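Local coordinates for lipoteichoic acid primase (Listeria monocytogenes, PDB 4UOP), which belongs to the sulfatase family of enzymes and binds a magnesium ion in its extracellular catalytic domain, at residues Y389-S394 with K416-S421. Numbering follows the deposited sequence.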
# COMPACT_ATOMS: atom_id res chain seq x y z
N TYR B 389 8.29 19.21 3.68
CA TYR B 389 7.15 19.67 2.91
C TYR B 389 6.18 18.53 2.66
O TYR B 389 6.59 17.41 2.39
CB TYR B 389 7.58 20.28 1.57
CG TYR B 389 6.37 20.60 0.76
CD1 TYR B 389 5.60 21.71 1.06
CD2 TYR B 389 5.94 19.75 -0.25
CE1 TYR B 389 4.45 22.00 0.35
CE2 TYR B 389 4.78 20.03 -0.98
CZ TYR B 389 4.05 21.16 -0.66
OH TYR B 389 2.89 21.45 -1.35
N GLN B 390 4.89 18.83 2.77
CA GLN B 390 3.84 17.86 2.44
C GLN B 390 2.73 18.58 1.67
O GLN B 390 2.19 19.57 2.15
CB GLN B 390 3.28 17.26 3.73
CG GLN B 390 2.31 16.11 3.53
CD GLN B 390 1.75 15.58 4.85
OE1 GLN B 390 0.58 15.18 4.93
NE2 GLN B 390 2.57 15.59 5.89
N PRO B 391 2.39 18.09 0.47
CA PRO B 391 1.28 18.71 -0.26
C PRO B 391 -0.06 18.28 0.30
O PRO B 391 -0.13 17.37 1.15
CB PRO B 391 1.46 18.17 -1.67
CG PRO B 391 2.08 16.83 -1.48
CD PRO B 391 2.99 16.98 -0.29
N ASP B 392 -1.11 18.95 -0.15
CA ASP B 392 -2.48 18.56 0.17
C ASP B 392 -3.22 18.35 -1.16
O ASP B 392 -2.85 17.47 -1.93
CB ASP B 392 -3.13 19.60 1.09
CG ASP B 392 -4.36 19.07 1.80
OD1 ASP B 392 -4.84 17.98 1.43
OD2 ASP B 392 -4.85 19.75 2.73
N GLU B 393 -4.24 19.16 -1.46
CA GLU B 393 -4.95 19.04 -2.74
C GLU B 393 -4.06 19.47 -3.89
O GLU B 393 -4.22 19.03 -5.02
CB GLU B 393 -6.23 19.90 -2.76
CG GLU B 393 -7.16 19.71 -1.57
CD GLU B 393 -7.00 20.77 -0.50
OE1 GLU B 393 -6.94 21.98 -0.85
OE2 GLU B 393 -6.96 20.41 0.70
N SER B 394 -3.12 20.36 -3.58
CA SER B 394 -2.20 20.92 -4.55
C SER B 394 -0.94 21.32 -3.81
O SER B 394 -0.87 21.23 -2.59
CB SER B 394 -2.82 22.16 -5.20
OG SER B 394 -2.94 23.22 -4.26
N LYS B 416 10.42 23.79 -6.31
CA LYS B 416 11.33 23.01 -7.14
C LYS B 416 11.56 21.60 -6.58
O LYS B 416 11.59 20.63 -7.34
CB LYS B 416 12.66 23.73 -7.33
CG LYS B 416 12.60 24.78 -8.42
CD LYS B 416 13.80 25.71 -8.39
CE LYS B 416 13.59 26.89 -9.33
NZ LYS B 416 14.76 27.81 -9.29
N ARG B 417 11.72 21.48 -5.26
CA ARG B 417 11.92 20.17 -4.65
C ARG B 417 10.67 19.31 -4.69
O ARG B 417 10.77 18.10 -4.80
CB ARG B 417 12.43 20.30 -3.21
CG ARG B 417 13.87 20.76 -3.14
CD ARG B 417 14.41 20.68 -1.72
NE ARG B 417 15.70 21.34 -1.60
CZ ARG B 417 15.89 22.58 -1.14
NH1 ARG B 417 14.89 23.34 -0.70
NH2 ARG B 417 17.13 23.06 -1.10
N PHE B 418 9.50 19.94 -4.57
CA PHE B 418 8.23 19.22 -4.71
C PHE B 418 8.09 18.65 -6.12
O PHE B 418 7.78 17.46 -6.29
CB PHE B 418 7.05 20.15 -4.39
CG PHE B 418 5.74 19.65 -4.92
CD1 PHE B 418 5.05 18.65 -4.27
CD2 PHE B 418 5.19 20.21 -6.08
CE1 PHE B 418 3.83 18.20 -4.75
CE2 PHE B 418 3.98 19.77 -6.56
CZ PHE B 418 3.30 18.76 -5.90
N ASP B 419 8.35 19.48 -7.12
CA ASP B 419 8.29 19.04 -8.51
C ASP B 419 9.33 17.96 -8.82
O ASP B 419 9.01 16.94 -9.44
CB ASP B 419 8.49 20.23 -9.47
CG ASP B 419 7.32 21.19 -9.47
OD1 ASP B 419 6.16 20.76 -9.26
OD2 ASP B 419 7.54 22.39 -9.72
N ALA B 420 10.56 18.19 -8.40
CA ALA B 420 11.62 17.19 -8.54
C ALA B 420 11.26 15.87 -7.85
O ALA B 420 11.44 14.80 -8.41
CB ALA B 420 12.91 17.71 -7.98
N SER B 421 10.76 15.96 -6.62
CA SER B 421 10.36 14.73 -5.91
C SER B 421 9.35 13.92 -6.70
O SER B 421 9.50 12.71 -6.87
CB SER B 421 9.82 15.07 -4.53
OG SER B 421 10.84 15.57 -3.69
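Phe-418 reaches from its helix to Tyr-389 and Pro-391, and these three buried residues make all the close contacts. No hydrogen bond joins the two segments. The tight part is between the rings. CE2 of Tyr-389 lies 3.6 Å from CD1 of Phe-418. The ring centres of Tyr-389 and Phe-418 are 5.8 Å apart and their planes meet steeply, at 76°. The rings meet obliquely, and CE2 of Tyr-389 also comes within 4.1 Å of CG of Phe-418. Both CB atoms point toward the other segment. With CG anti to the backbone N (chi1 174° in Tyr-389, 161° in Phe-418), the two rings are brought together. Pro-391 closes in further out on the Phe-418 ring. Its CB is 3.9 Å from CE1 of Phe-418, and its CG is almost as near.

The contact joins a five-stranded antiparallel sheet to the long helix 412-433 that follows it in the chain. Tyr-389 sits on the middle strand, 387-390, and Pro-391 begins the loop after it. Phe-395 meets both aromatic rings, and its carbonyl oxygen hydrogen-bonds the Tyr-389 hydroxyl.

The loose side lies around this apolar patch. Gln-390 points away from the helix and packs on Phe-189 of the second subunit. Partly exposed Asp-419 instead forms a salt bridge with Lys-415.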